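Local coordinates for kinetochore protein Mis16 (Schizosaccharomyces japonicus, PDB 4XYH), which recognises histone H4 and, independently, the Scm3 chaperone of centromeric CENP-A, acting as a WD-repeat protein of the Mis18 complex, at residues 56-61 against 397-402; 327-332 against 382-387; 124-129 against 162-167; 281-286 against 300-305; 294-299 against 331-336. All blocks are in the same frame, centred on the assembly; numbering follows the deposited sequence.

Contact 1 (56-61 against 397-402); sequences VEWFPG and VLASLA
W58 and V56 carry this buried contact from strand 56-58, and they meet V397, A399 and L401. The packing between the strands is mostly apolar. The W58 indole lies against the A399 methyl, with W58 NE1 3.4 Å from A399 CB. Farther along the ring, W58 CZ2 is 3.9 Å from V397 CG1, and the two side chains cross at about a right angle. V56 meets L401 obliquely, V56 CB standing 3.7 Å from L401 CD1. V56 CG2 stands anti to the backbone N, with CG1 at chi1 65°, and comes within 4.1 Å of A399 CB.

The two strands run nearly antiparallel, 169° apart, but their axes stay 7.6 Å from each other. They belong to different sheets. This is how neighbouring blades of a beta-propeller stack, and the blade of 398-402 is closed by the N-terminal strand 41-48.

Polar groups are served outside the pair. A399 N lies at the edge of the W58 ring, in its plane and 3.5 Å from W58 NE1, but both are donors; NE1 finds its acceptor elsewhere. Replacing W58 by an alanine is likely to open a gap beside A399 and V397 and leave the outside acceptor of NE1 without its donor. S400 OG bonds to H381 and W410.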
# COMPACT_ATOMS: atom_id res chain seq x y z
N VAL A 56 6.02 -2.22 -0.81
CA VAL A 56 6.29 -3.38 0.01
C VAL A 56 5.00 -4.18 0.17
O VAL A 56 3.92 -3.61 0.29
CB VAL A 56 6.86 -3.01 1.42
CG1 VAL A 56 5.84 -2.23 2.25
CG2 VAL A 56 7.28 -4.26 2.19
N GLU A 57 5.12 -5.50 0.16
CA GLU A 57 3.99 -6.39 0.33
C GLU A 57 4.51 -7.70 0.90
O GLU A 57 5.53 -8.22 0.43
CB GLU A 57 3.25 -6.63 -0.99
CG GLU A 57 1.82 -7.15 -0.80
CD GLU A 57 1.12 -7.50 -2.11
OE1 GLU A 57 1.82 -7.66 -3.12
OE2 GLU A 57 -0.13 -7.63 -2.13
N TRP A 58 3.84 -8.21 1.94
CA TRP A 58 4.14 -9.54 2.49
C TRP A 58 3.59 -10.63 1.60
O TRP A 58 2.43 -10.56 1.19
CB TRP A 58 3.54 -9.72 3.89
CG TRP A 58 4.12 -8.89 4.95
CD1 TRP A 58 3.67 -7.68 5.37
CD2 TRP A 58 5.26 -9.19 5.75
NE1 TRP A 58 4.46 -7.21 6.39
CE2 TRP A 58 5.45 -8.12 6.64
CE3 TRP A 58 6.15 -10.27 5.79
CZ2 TRP A 58 6.48 -8.09 7.57
CZ3 TRP A 58 7.17 -10.24 6.72
CH2 TRP A 58 7.33 -9.16 7.59
N PHE A 59 4.40 -11.64 1.31
CA PHE A 59 3.89 -12.85 0.67
C PHE A 59 3.18 -13.74 1.71
O PHE A 59 3.61 -13.83 2.87
CB PHE A 59 5.01 -13.64 0.01
CG PHE A 59 5.49 -13.07 -1.30
CD1 PHE A 59 4.81 -13.34 -2.47
CD2 PHE A 59 6.64 -12.29 -1.35
CE1 PHE A 59 5.27 -12.84 -3.69
CE2 PHE A 59 7.11 -11.79 -2.56
CZ PHE A 59 6.42 -12.07 -3.74
N PRO A 60 2.10 -14.41 1.29
CA PRO A 60 1.47 -15.40 2.18
C PRO A 60 2.40 -16.59 2.40
O PRO A 60 3.13 -16.98 1.48
CB PRO A 60 0.21 -15.83 1.41
CG PRO A 60 0.03 -14.83 0.35
CD PRO A 60 1.39 -14.30 0.01
N GLY A 61 2.38 -17.17 3.60
CA GLY A 61 3.11 -18.40 3.85
C GLY A 61 4.40 -18.24 4.64
O GLY A 61 4.90 -17.14 4.79
N VAL A 397 2.07 -8.00 12.99
CA VAL A 397 3.37 -7.69 12.43
C VAL A 397 3.19 -6.80 11.21
O VAL A 397 2.40 -7.10 10.33
CB VAL A 397 4.15 -8.96 12.04
CG1 VAL A 397 5.45 -8.60 11.32
CG2 VAL A 397 4.43 -9.82 13.29
N LEU A 398 3.93 -5.69 11.15
CA LEU A 398 3.82 -4.77 10.02
C LEU A 398 5.17 -4.51 9.39
O LEU A 398 6.20 -4.57 10.05
CB LEU A 398 3.20 -3.44 10.46
CG LEU A 398 1.74 -3.63 10.88
CD1 LEU A 398 1.61 -3.84 12.40
CD2 LEU A 398 0.85 -2.53 10.41
N ALA A 399 5.14 -4.24 8.09
CA ALA A 399 6.30 -3.75 7.39
C ALA A 399 5.99 -2.32 6.93
O ALA A 399 4.88 -2.05 6.47
CB ALA A 399 6.64 -4.65 6.19
N SER A 400 6.96 -1.42 7.07
CA SER A 400 6.79 -0.06 6.58
C SER A 400 8.09 0.48 6.00
O SER A 400 9.18 0.15 6.46
CB SER A 400 6.28 0.87 7.70
OG SER A 400 7.06 0.76 8.89
N LEU A 401 7.95 1.31 4.97
CA LEU A 401 9.06 1.90 4.22
C LEU A 401 9.03 3.41 4.31
O LEU A 401 7.95 4.01 4.30
CB LEU A 401 8.99 1.54 2.74
CG LEU A 401 9.29 0.15 2.23
CD1 LEU A 401 8.78 0.10 0.80
CD2 LEU A 401 10.79 -0.10 2.30
N ALA A 402 10.20 4.02 4.34
CA ALA A 402 10.28 5.47 4.32
C ALA A 402 11.25 5.90 3.22
O ALA A 402 11.99 5.07 2.69
CB ALA A 402 10.71 6.02 5.68

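Contact 2 (327-332 against 382-387); sequences EVYNVQ and TNRVSD
Y329 turns one ring face to R384 in a cation-pi interaction. R384 NH2 sits over the ring centre, 3.2 Å above the plane of the Y329 ring. R384 CZ also lies over this face, 4.5 Å from the centroid of the Y329 ring. The guanidinium is not laid flat on the ring. The planes are 65° apart, and one nitrogen points at the face. R384 reaches this place with an extended chain, CG being anti to the backbone N (chi1 173°). Its NH1 has a weak, long ion pair with D403. S386 O approaches the same ring at its edge, 3.0 Å from Y329 CE2. With a serine in place of Y329 the ring face is gone, and the R384 guanidinium is likely to be freer to turn, kept by its weak pair with D403.

N330, the next residue, crosses the D387 side chain at about a right angle. D387 turns its OD2 to V56 N and to a salt bridge with R138.

Y329 and N330 share S344 as their partner in a classic beta bulge of strand 328-333. That strand and 385-390 are each an outermost strand of a four-stranded sheet. They cross at 42°, an arrangement typical of the inner strands round the central channel of a WD-repeat propeller.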
# COMPACT_ATOMS: atom_id res chain seq x y z
N GLU A 327 -0.10 15.37 5.38
CA GLU A 327 -0.80 14.50 4.45
C GLU A 327 -0.78 13.05 4.89
O GLU A 327 0.28 12.50 5.25
CB GLU A 327 -0.18 14.58 3.05
CG GLU A 327 -0.31 15.92 2.38
CD GLU A 327 -0.07 15.84 0.88
OE1 GLU A 327 -0.56 14.87 0.23
OE2 GLU A 327 0.60 16.76 0.36
N VAL A 328 -1.95 12.42 4.85
CA VAL A 328 -2.02 10.99 5.04
C VAL A 328 -1.97 10.32 3.68
O VAL A 328 -2.66 10.75 2.74
CB VAL A 328 -3.28 10.58 5.80
CG1 VAL A 328 -3.21 9.08 6.18
CG2 VAL A 328 -3.42 11.45 7.05
N TYR A 329 -1.14 9.29 3.58
CA TYR A 329 -0.88 8.62 2.31
C TYR A 329 -1.46 7.20 2.27
O TYR A 329 -2.34 6.90 1.48
CB TYR A 329 0.62 8.60 2.05
CG TYR A 329 1.02 8.13 0.67
CD1 TYR A 329 0.62 8.84 -0.47
CD2 TYR A 329 1.84 7.00 0.48
CE1 TYR A 329 1.00 8.42 -1.75
CE2 TYR A 329 2.22 6.58 -0.80
CZ TYR A 329 1.80 7.29 -1.91
OH TYR A 329 2.17 6.89 -3.19
N ASN A 330 -0.96 6.32 3.12
CA ASN A 330 -1.36 4.93 3.08
C ASN A 330 -2.49 4.66 4.07
O ASN A 330 -2.57 5.28 5.12
CB ASN A 330 -0.16 4.01 3.39
CG ASN A 330 1.00 4.22 2.42
OD1 ASN A 330 2.15 4.45 2.83
ND2 ASN A 330 0.71 4.15 1.12
N VAL A 331 -3.35 3.71 3.73
CA VAL A 331 -4.38 3.26 4.64
C VAL A 331 -4.57 1.77 4.39
O VAL A 331 -4.75 1.36 3.25
CB VAL A 331 -5.70 4.06 4.47
CG1 VAL A 331 -6.19 4.06 3.00
CG2 VAL A 331 -6.76 3.54 5.40
N GLN A 332 -4.46 0.95 5.43
CA GLN A 332 -4.59 -0.50 5.27
C GLN A 332 -5.29 -1.13 6.46
O GLN A 332 -4.88 -0.95 7.61
CB GLN A 332 -3.22 -1.15 5.11
CG GLN A 332 -2.46 -0.71 3.87
CD GLN A 332 -2.52 -1.72 2.77
OE1 GLN A 332 -2.62 -1.37 1.59
NE2 GLN A 332 -2.44 -3.00 3.14
N THR A 382 12.33 8.21 10.15
CA THR A 382 12.91 9.55 10.22
C THR A 382 12.64 10.30 8.93
O THR A 382 13.28 11.31 8.62
CB THR A 382 14.42 9.48 10.47
OG1 THR A 382 14.95 8.45 9.63
CG2 THR A 382 14.72 9.12 11.93
N ASN A 383 11.69 9.79 8.16
CA ASN A 383 11.29 10.43 6.92
C ASN A 383 9.90 9.99 6.54
O ASN A 383 9.32 9.11 7.17
CB ASN A 383 12.25 10.11 5.79
CG ASN A 383 12.90 11.35 5.23
OD1 ASN A 383 12.24 12.17 4.59
ND2 ASN A 383 14.19 11.50 5.49
N ARG A 384 9.37 10.63 5.50
CA ARG A 384 8.06 10.33 4.98
C ARG A 384 7.90 8.84 4.72
O ARG A 384 8.79 8.20 4.16
CB ARG A 384 7.82 11.11 3.69
CG ARG A 384 6.53 10.73 3.01
CD ARG A 384 6.50 11.17 1.57
NE ARG A 384 5.34 10.62 0.89
CZ ARG A 384 5.40 9.61 0.03
NH1 ARG A 384 6.57 9.05 -0.27
NH2 ARG A 384 4.27 9.17 -0.53
N VAL A 385 6.78 8.29 5.13
CA VAL A 385 6.50 6.87 4.93
C VAL A 385 5.91 6.63 3.54
O VAL A 385 4.88 7.21 3.20
CB VAL A 385 5.52 6.35 6.00
CG1 VAL A 385 5.27 4.85 5.81
CG2 VAL A 385 6.07 6.64 7.39
N SER A 386 6.56 5.77 2.76
CA SER A 386 6.16 5.51 1.36
C SER A 386 5.08 4.45 1.17
O SER A 386 4.22 4.59 0.30
CB SER A 386 7.39 5.08 0.56
OG SER A 386 8.43 6.03 0.70
N ASP A 387 5.15 3.36 1.95
CA ASP A 387 4.23 2.23 1.81
C ASP A 387 4.27 1.40 3.09
O ASP A 387 5.19 1.54 3.90
CB ASP A 387 4.59 1.36 0.59
CG ASP A 387 3.40 0.52 0.09
OD1 ASP A 387 2.25 0.80 0.50
OD2 ASP A 387 3.61 -0.41 -0.73

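Contact 3 (124-129 against 162-167); sequences IVQKIH and NLYREQ
Q126 forms a classic beta bulge with V125 opposite V91, and from there its amide grips the loop at Y164 and Q167. One nitrogen serves two carbonyls. Q126 NE2 donates to Q167 O at 2.7 Å. That bond is nearly straight (167°) and lies in the amide plane. Q126 NE2 also donates to Y164 O at 2.6 Å, a more bent bond in which the donor sits almost along the C=O axis. The two bonds fix the rotation of the amide and draw together these two points of the loop. The side chain gets there extended, with CG anti to the backbone N (chi1 -162°).

The apolar part lies two residues on, where I128 CD1 is 3.8 Å from Y164 CE1. The two side chains cross at about a right angle. Y164 OH bonds to Q175 and R165 makes a salt bridge with D145; these partners lie outside strand 123-130.

The loop follows strand 156-160, which belongs to another sheet, and leads into strand 169-170. That short strand joins the edge of the sheet, running parallel to strand 123-130. V170 and F159 pack on both I128 and Y164, closing this junction of two neighbouring propeller blades.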
# COMPACT_ATOMS: atom_id res chain seq x y z
N ILE A 124 18.06 -9.95 0.62
CA ILE A 124 17.48 -10.01 -0.72
C ILE A 124 17.86 -11.29 -1.44
O ILE A 124 19.03 -11.50 -1.74
CB ILE A 124 17.96 -8.82 -1.58
CG1 ILE A 124 17.74 -7.49 -0.86
CG2 ILE A 124 17.27 -8.84 -2.93
CD1 ILE A 124 16.30 -7.05 -0.77
N VAL A 125 16.88 -12.13 -1.74
CA VAL A 125 17.18 -13.42 -2.35
C VAL A 125 16.98 -13.47 -3.86
O VAL A 125 17.49 -14.37 -4.52
CB VAL A 125 16.34 -14.52 -1.71
CG1 VAL A 125 16.67 -14.60 -0.23
CG2 VAL A 125 14.85 -14.24 -1.92
N GLN A 126 16.25 -12.51 -4.42
CA GLN A 126 16.08 -12.47 -5.87
C GLN A 126 15.86 -11.05 -6.37
O GLN A 126 15.12 -10.26 -5.77
CB GLN A 126 14.92 -13.37 -6.32
CG GLN A 126 14.98 -13.70 -7.79
CD GLN A 126 13.97 -14.76 -8.23
OE1 GLN A 126 12.77 -14.58 -8.09
NE2 GLN A 126 14.47 -15.86 -8.79
N LYS A 127 16.53 -10.72 -7.47
CA LYS A 127 16.39 -9.41 -8.09
C LYS A 127 16.09 -9.63 -9.54
O LYS A 127 16.79 -10.39 -10.22
CB LYS A 127 17.66 -8.57 -7.92
CG LYS A 127 18.12 -8.49 -6.48
CD LYS A 127 19.00 -7.28 -6.20
CE LYS A 127 20.38 -7.46 -6.77
NZ LYS A 127 21.13 -6.16 -6.73
N ILE A 128 15.04 -8.98 -10.03
CA ILE A 128 14.66 -9.15 -11.42
C ILE A 128 14.70 -7.80 -12.11
O ILE A 128 14.16 -6.83 -11.60
CB ILE A 128 13.25 -9.76 -11.54
CG1 ILE A 128 13.14 -11.02 -10.68
CG2 ILE A 128 12.93 -10.02 -13.01
CD1 ILE A 128 11.75 -11.30 -10.16
N HIS A 129 15.34 -7.74 -13.29
CA HIS A 129 15.39 -6.50 -14.06
C HIS A 129 13.99 -5.92 -14.27
O HIS A 129 13.06 -6.63 -14.67
CB HIS A 129 16.09 -6.70 -15.41
CG HIS A 129 17.57 -6.85 -15.29
ND1 HIS A 129 18.44 -6.53 -16.31
CD2 HIS A 129 18.35 -7.27 -14.26
CE1 HIS A 129 19.68 -6.74 -15.91
NE2 HIS A 129 19.65 -7.19 -14.67
N ASN A 162 7.68 -18.25 -11.31
CA ASN A 162 7.83 -19.68 -11.54
C ASN A 162 8.76 -20.05 -12.69
O ASN A 162 9.16 -21.20 -12.82
CB ASN A 162 6.44 -20.30 -11.77
CG ASN A 162 6.49 -21.80 -11.82
OD1 ASN A 162 7.03 -22.44 -10.91
ND2 ASN A 162 5.95 -22.37 -12.88
N LEU A 163 9.07 -19.09 -13.56
CA LEU A 163 9.94 -19.34 -14.70
C LEU A 163 11.42 -19.21 -14.31
O LEU A 163 12.29 -19.45 -15.13
CB LEU A 163 9.64 -18.37 -15.85
CG LEU A 163 8.23 -18.37 -16.46
CD1 LEU A 163 8.13 -17.32 -17.57
CD2 LEU A 163 7.94 -19.75 -17.02
N TYR A 164 11.70 -18.81 -13.08
CA TYR A 164 13.07 -18.59 -12.65
C TYR A 164 13.19 -18.62 -11.13
O TYR A 164 13.59 -17.64 -10.51
CB TYR A 164 13.61 -17.26 -13.22
CG TYR A 164 12.61 -16.12 -13.37
CD1 TYR A 164 12.23 -15.35 -12.28
CD2 TYR A 164 12.07 -15.81 -14.61
CE1 TYR A 164 11.33 -14.32 -12.42
CE2 TYR A 164 11.17 -14.77 -14.77
CZ TYR A 164 10.80 -14.03 -13.67
OH TYR A 164 9.91 -12.99 -13.80
N ARG A 165 12.83 -19.76 -10.56
CA ARG A 165 12.91 -19.98 -9.12
C ARG A 165 14.30 -19.88 -8.52
O ARG A 165 14.45 -19.42 -7.40
CB ARG A 165 12.37 -21.36 -8.76
CG ARG A 165 10.92 -21.55 -9.12
CD ARG A 165 10.09 -21.86 -7.89
NE ARG A 165 8.69 -22.03 -8.28
CZ ARG A 165 7.71 -21.19 -7.95
NH1 ARG A 165 7.96 -20.12 -7.20
NH2 ARG A 165 6.48 -21.43 -8.37
N GLU A 166 15.31 -20.33 -9.24
CA GLU A 166 16.61 -20.49 -8.62
C GLU A 166 17.56 -19.34 -8.86
O GLU A 166 18.48 -19.11 -8.07
CB GLU A 166 17.23 -21.81 -9.09
CG GLU A 166 16.30 -23.03 -8.96
CD GLU A 166 15.82 -23.26 -7.53
OE1 GLU A 166 16.53 -22.85 -6.57
OE2 GLU A 166 14.73 -23.84 -7.37
N GLN A 167 17.33 -18.59 -9.94
CA GLN A 167 18.23 -17.50 -10.31
C GLN A 167 18.21 -16.36 -9.28
O GLN A 167 17.16 -15.77 -9.02
CB GLN A 167 17.84 -16.94 -11.69
CG GLN A 167 18.06 -17.87 -12.87
CD GLN A 167 16.93 -18.86 -13.09
OE1 GLN A 167 16.08 -19.07 -12.22
NE2 GLN A 167 16.93 -19.47 -14.27

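Contact 4 (281-286 against 300-305); sequences EQPVNG and ASADHT
V284 and S301 form an antiparallel non-hydrogen-bonded pair, and G286 and A300 form a hydrogen-bonded one; between them the register slips by one at a classic beta bulge, where A300 is the shared partner of N285 and G286. A300 O accepts from N285 N at 2.7 Å and, weakly, from G286 N. A300 N returns a bond to G286 O at 3.0 Å. Past the strand end, A302 N bonds to P283 O at 2.8 Å, almost straight.

P283 O has a second donor, S301 OG, 3.0 Å away and above the carbonyl plane. OG lies anti to its own backbone nitrogen (chi1 176°). It also accepts from D303 N in an ST turn, and this buried hydroxyl ties the turn 301-304 to the loop before strand 284-289.

This hairpin opens a four-stranded blade of the WD-repeat propeller. D303 holds the turn: its OD1 accepts T305 N at 2.8 Å in an Asx turn. Its OD2 bonds to H280, as in the Asp-His pair of WD repeats. A water also links D303 OD2 to E281 N. The Q282 amide comes alongside D303, Q282 NE2 3.7 Å from D303 CB, with amide and carboxylate planes 83° apart. N285 ND2 reaches the next blade, where it bonds to V328 O and E327 OE1.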
# COMPACT_ATOMS: atom_id res chain seq x y z
N GLU A 281 -11.81 17.96 1.01
CA GLU A 281 -11.63 19.24 0.34
C GLU A 281 -10.28 19.28 -0.36
O GLU A 281 -10.02 20.18 -1.16
CB GLU A 281 -11.76 20.41 1.32
CG GLU A 281 -13.14 20.58 1.93
CD GLU A 281 -14.24 20.68 0.89
OE1 GLU A 281 -14.05 21.44 -0.10
OE2 GLU A 281 -15.28 20.00 1.05
N GLN A 282 -9.43 18.30 -0.05
CA GLN A 282 -8.07 18.24 -0.57
C GLN A 282 -7.83 16.86 -1.18
O GLN A 282 -8.63 15.96 -0.96
CB GLN A 282 -7.06 18.54 0.54
CG GLN A 282 -7.28 19.88 1.25
CD GLN A 282 -6.14 20.22 2.20
OE1 GLN A 282 -4.98 19.94 1.92
NE2 GLN A 282 -6.48 20.82 3.34
N PRO A 283 -6.74 16.70 -1.97
CA PRO A 283 -6.42 15.41 -2.60
C PRO A 283 -6.60 14.17 -1.71
O PRO A 283 -6.26 14.17 -0.52
CB PRO A 283 -4.96 15.59 -2.99
CG PRO A 283 -4.93 17.02 -3.42
CD PRO A 283 -5.84 17.76 -2.46
N VAL A 284 -7.17 13.13 -2.30
CA VAL A 284 -7.34 11.86 -1.62
C VAL A 284 -6.26 10.88 -2.09
O VAL A 284 -6.21 10.55 -3.27
CB VAL A 284 -8.73 11.26 -1.87
CG1 VAL A 284 -8.97 10.10 -0.93
CG2 VAL A 284 -9.79 12.34 -1.67
N ASN A 285 -5.42 10.44 -1.15
CA ASN A 285 -4.22 9.66 -1.48
C ASN A 285 -4.37 8.15 -1.44
O ASN A 285 -3.65 7.45 -2.14
CB ASN A 285 -3.07 10.06 -0.55
CG ASN A 285 -2.64 11.50 -0.75
OD1 ASN A 285 -2.65 12.00 -1.88
ND2 ASN A 285 -2.29 12.17 0.33
N GLY A 286 -5.26 7.65 -0.60
CA GLY A 286 -5.42 6.21 -0.48
C GLY A 286 -6.85 5.81 -0.18
O GLY A 286 -7.66 6.62 0.31
N ALA A 300 -7.67 8.20 2.82
CA ALA A 300 -6.59 9.00 3.40
C ALA A 300 -6.42 10.25 2.56
O ALA A 300 -6.30 10.16 1.34
CB ALA A 300 -5.30 8.19 3.46
N SER A 301 -6.39 11.40 3.20
CA SER A 301 -6.37 12.65 2.47
C SER A 301 -5.18 13.52 2.80
O SER A 301 -4.60 13.39 3.88
CB SER A 301 -7.65 13.45 2.74
OG SER A 301 -7.60 14.71 2.09
N ALA A 302 -4.86 14.43 1.88
CA ALA A 302 -3.88 15.47 2.12
C ALA A 302 -4.31 16.46 3.22
O ALA A 302 -3.50 17.26 3.69
CB ALA A 302 -3.59 16.23 0.81
N ASP A 303 -5.58 16.41 3.63
CA ASP A 303 -6.06 17.30 4.69
C ASP A 303 -5.71 16.78 6.08
O ASP A 303 -6.32 17.18 7.06
CB ASP A 303 -7.58 17.50 4.57
CG ASP A 303 -8.40 16.25 4.90
OD1 ASP A 303 -7.84 15.22 5.35
OD2 ASP A 303 -9.64 16.29 4.71
N HIS A 304 -4.76 15.85 6.15
CA HIS A 304 -4.26 15.25 7.40
C HIS A 304 -5.24 14.27 8.05
O HIS A 304 -5.00 13.80 9.16
CB HIS A 304 -3.87 16.33 8.44
CG HIS A 304 -2.99 17.42 7.92
ND1 HIS A 304 -2.47 18.41 8.73
CD2 HIS A 304 -2.54 17.69 6.67
CE1 HIS A 304 -1.74 19.23 8.01
NE2 HIS A 304 -1.76 18.82 6.75
N THR A 305 -6.34 13.93 7.38
CA THR A 305 -7.30 13.06 8.04
C THR A 305 -7.54 11.77 7.29
O THR A 305 -7.22 11.64 6.11
CB THR A 305 -8.66 13.76 8.23
OG1 THR A 305 -9.29 13.98 6.96
CG2 THR A 305 -8.48 15.10 8.94
O HOH W 1 -11.13 18.10 3.43

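Contact 5 (294-299 against 331-336); sequences DYLLAT and VQWSPH
The W333 indole reaches across from its strand to L296 and A298, and the contacts between the two segments are apolar. The far end of the ring does the touching: W333 CH2 is 3.6 Å from L296 CD2. L296 and W333 cross at about a right angle. W333 CZ2 lies 3.9 Å from A298 CB, and at the ring edge the same CZ2 is 4.2 Å from the backbone carbon L297 C. A298 CB also meets V331 CG2 at 3.8 Å. With CG1 at chi1 53°, V331 CG2 is put anti to the backbone N, where it meets this methyl.

Hydrogen bonds run to residues outside the pair. W333 NE1 donates to A288 O on strand 284-289, so the ring is pinned to the blade it packs on. T299 OG1 bonds to H280 NE2 and W309 NE1. With D303 this makes the Asp-His-Ser/Thr-Trp tetrad typical of WD repeats.

Strands 296-299 and 331-333 lie 157° apart in direction, with axes 7.8 Å from each other, and belong to adjacent blades. Such an interface rests on methyls fitted against an indole, with one outside hydrogen bond to fix how the tryptophan is turned.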
# COMPACT_ATOMS: atom_id res chain seq x y z
N ASP A 294 -18.28 -5.68 4.36
CA ASP A 294 -18.34 -5.43 2.92
C ASP A 294 -18.81 -4.03 2.53
O ASP A 294 -18.72 -3.67 1.36
CB ASP A 294 -19.25 -6.46 2.23
CG ASP A 294 -18.71 -7.89 2.31
OD1 ASP A 294 -17.50 -8.06 2.57
OD2 ASP A 294 -19.49 -8.86 2.10
N TYR A 295 -19.31 -3.24 3.48
CA TYR A 295 -19.79 -1.89 3.17
C TYR A 295 -18.86 -0.81 3.69
O TYR A 295 -19.03 0.37 3.37
CB TYR A 295 -21.20 -1.67 3.75
CG TYR A 295 -22.20 -2.65 3.17
CD1 TYR A 295 -22.79 -2.41 1.94
CD2 TYR A 295 -22.51 -3.84 3.83
CE1 TYR A 295 -23.68 -3.32 1.38
CE2 TYR A 295 -23.41 -4.75 3.28
CZ TYR A 295 -23.98 -4.49 2.05
OH TYR A 295 -24.87 -5.38 1.49
N LEU A 296 -17.87 -1.19 4.50
CA LEU A 296 -16.99 -0.20 5.12
C LEU A 296 -15.74 0.05 4.28
O LEU A 296 -15.14 -0.90 3.75
CB LEU A 296 -16.58 -0.64 6.52
CG LEU A 296 -15.75 0.35 7.35
CD1 LEU A 296 -16.46 1.67 7.52
CD2 LEU A 296 -15.44 -0.21 8.72
N LEU A 297 -15.34 1.32 4.17
CA LEU A 297 -14.05 1.68 3.55
C LEU A 297 -13.47 2.96 4.16
O LEU A 297 -14.15 3.69 4.89
CB LEU A 297 -14.19 1.85 2.03
CG LEU A 297 -15.11 2.96 1.50
CD1 LEU A 297 -14.69 3.36 0.11
CD2 LEU A 297 -16.56 2.49 1.49
N ALA A 298 -12.19 3.23 3.86
CA ALA A 298 -11.50 4.38 4.41
C ALA A 298 -10.79 5.15 3.31
O ALA A 298 -10.32 4.56 2.33
CB ALA A 298 -10.50 3.95 5.47
N THR A 299 -10.70 6.47 3.48
CA THR A 299 -9.91 7.31 2.60
C THR A 299 -8.87 8.09 3.39
O THR A 299 -9.14 8.56 4.50
CB THR A 299 -10.79 8.32 1.80
OG1 THR A 299 -11.60 9.08 2.71
CG2 THR A 299 -11.69 7.60 0.82
N VAL A 331 -3.35 3.71 3.73
CA VAL A 331 -4.38 3.26 4.64
C VAL A 331 -4.57 1.77 4.39
O VAL A 331 -4.75 1.36 3.25
CB VAL A 331 -5.70 4.06 4.47
CG1 VAL A 331 -6.19 4.06 3.00
CG2 VAL A 331 -6.76 3.54 5.40
N GLN A 332 -4.46 0.95 5.43
CA GLN A 332 -4.59 -0.50 5.27
C GLN A 332 -5.29 -1.13 6.46
O GLN A 332 -4.88 -0.95 7.61
CB GLN A 332 -3.22 -1.15 5.11
CG GLN A 332 -2.46 -0.71 3.87
CD GLN A 332 -2.52 -1.72 2.77
OE1 GLN A 332 -2.62 -1.37 1.59
NE2 GLN A 332 -2.44 -3.00 3.14
N TRP A 333 -6.34 -1.89 6.17
CA TRP A 333 -7.07 -2.60 7.21
C TRP A 333 -6.28 -3.81 7.69
O TRP A 333 -5.65 -4.49 6.89
CB TRP A 333 -8.43 -3.03 6.69
CG TRP A 333 -9.34 -1.90 6.39
CD1 TRP A 333 -9.56 -1.34 5.16
CD2 TRP A 333 -10.15 -1.18 7.32
NE1 TRP A 333 -10.46 -0.31 5.28
CE2 TRP A 333 -10.84 -0.20 6.59
CE3 TRP A 333 -10.36 -1.28 8.69
CZ2 TRP A 333 -11.74 0.68 7.19
CZ3 TRP A 333 -11.26 -0.40 9.29
CH2 TRP A 333 -11.94 0.57 8.54
N SER A 334 -6.31 -4.09 8.99
CA SER A 334 -5.75 -5.36 9.46
C SER A 334 -6.48 -6.54 8.80
O SER A 334 -7.71 -6.54 8.71
CB SER A 334 -5.84 -5.47 10.98
OG SER A 334 -5.74 -6.83 11.41
N PRO A 335 -5.74 -7.54 8.30
CA PRO A 335 -6.45 -8.72 7.78
C PRO A 335 -6.94 -9.67 8.89
O PRO A 335 -7.61 -10.66 8.60
CB PRO A 335 -5.38 -9.40 6.91
CG PRO A 335 -4.09 -9.07 7.60
CD PRO A 335 -4.28 -7.68 8.22
N HIS A 336 -6.63 -9.36 10.15
CA HIS A 336 -6.98 -10.23 11.26
C HIS A 336 -8.08 -9.69 12.19
O HIS A 336 -8.76 -10.46 12.85
CB HIS A 336 -5.74 -10.54 12.11
CG HIS A 336 -4.62 -11.18 11.33
ND1 HIS A 336 -3.39 -10.58 11.18
CD2 HIS A 336 -4.56 -12.36 10.67
CE1 HIS A 336 -2.61 -11.37 10.45
NE2 HIS A 336 -3.30 -12.45 10.13

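Overall arrangement
Contact 1 opens first, at 56-61, and closes last, at 397-402, so the other four nest within its loop. Contact 3 closes early, from 124-129 to 162-167, and ties two successive blades far from contacts 4 and 5. Contact 4 opens at 281-286. Contact 5 opens at 294-299, before contact 4 closes at 300-305, so these two cross; they share strand 296-301. Contact 5 ends on strand 328-333, where contact 2 begins, and the two share V331 and Q332. Contact 2 then closes at 382-387, whose strand neighbours 398-402: S386 N and D387 O probably bond to the backbone of L401. Contacts 5, 2 and 1 thus join consecutive blades round the ring.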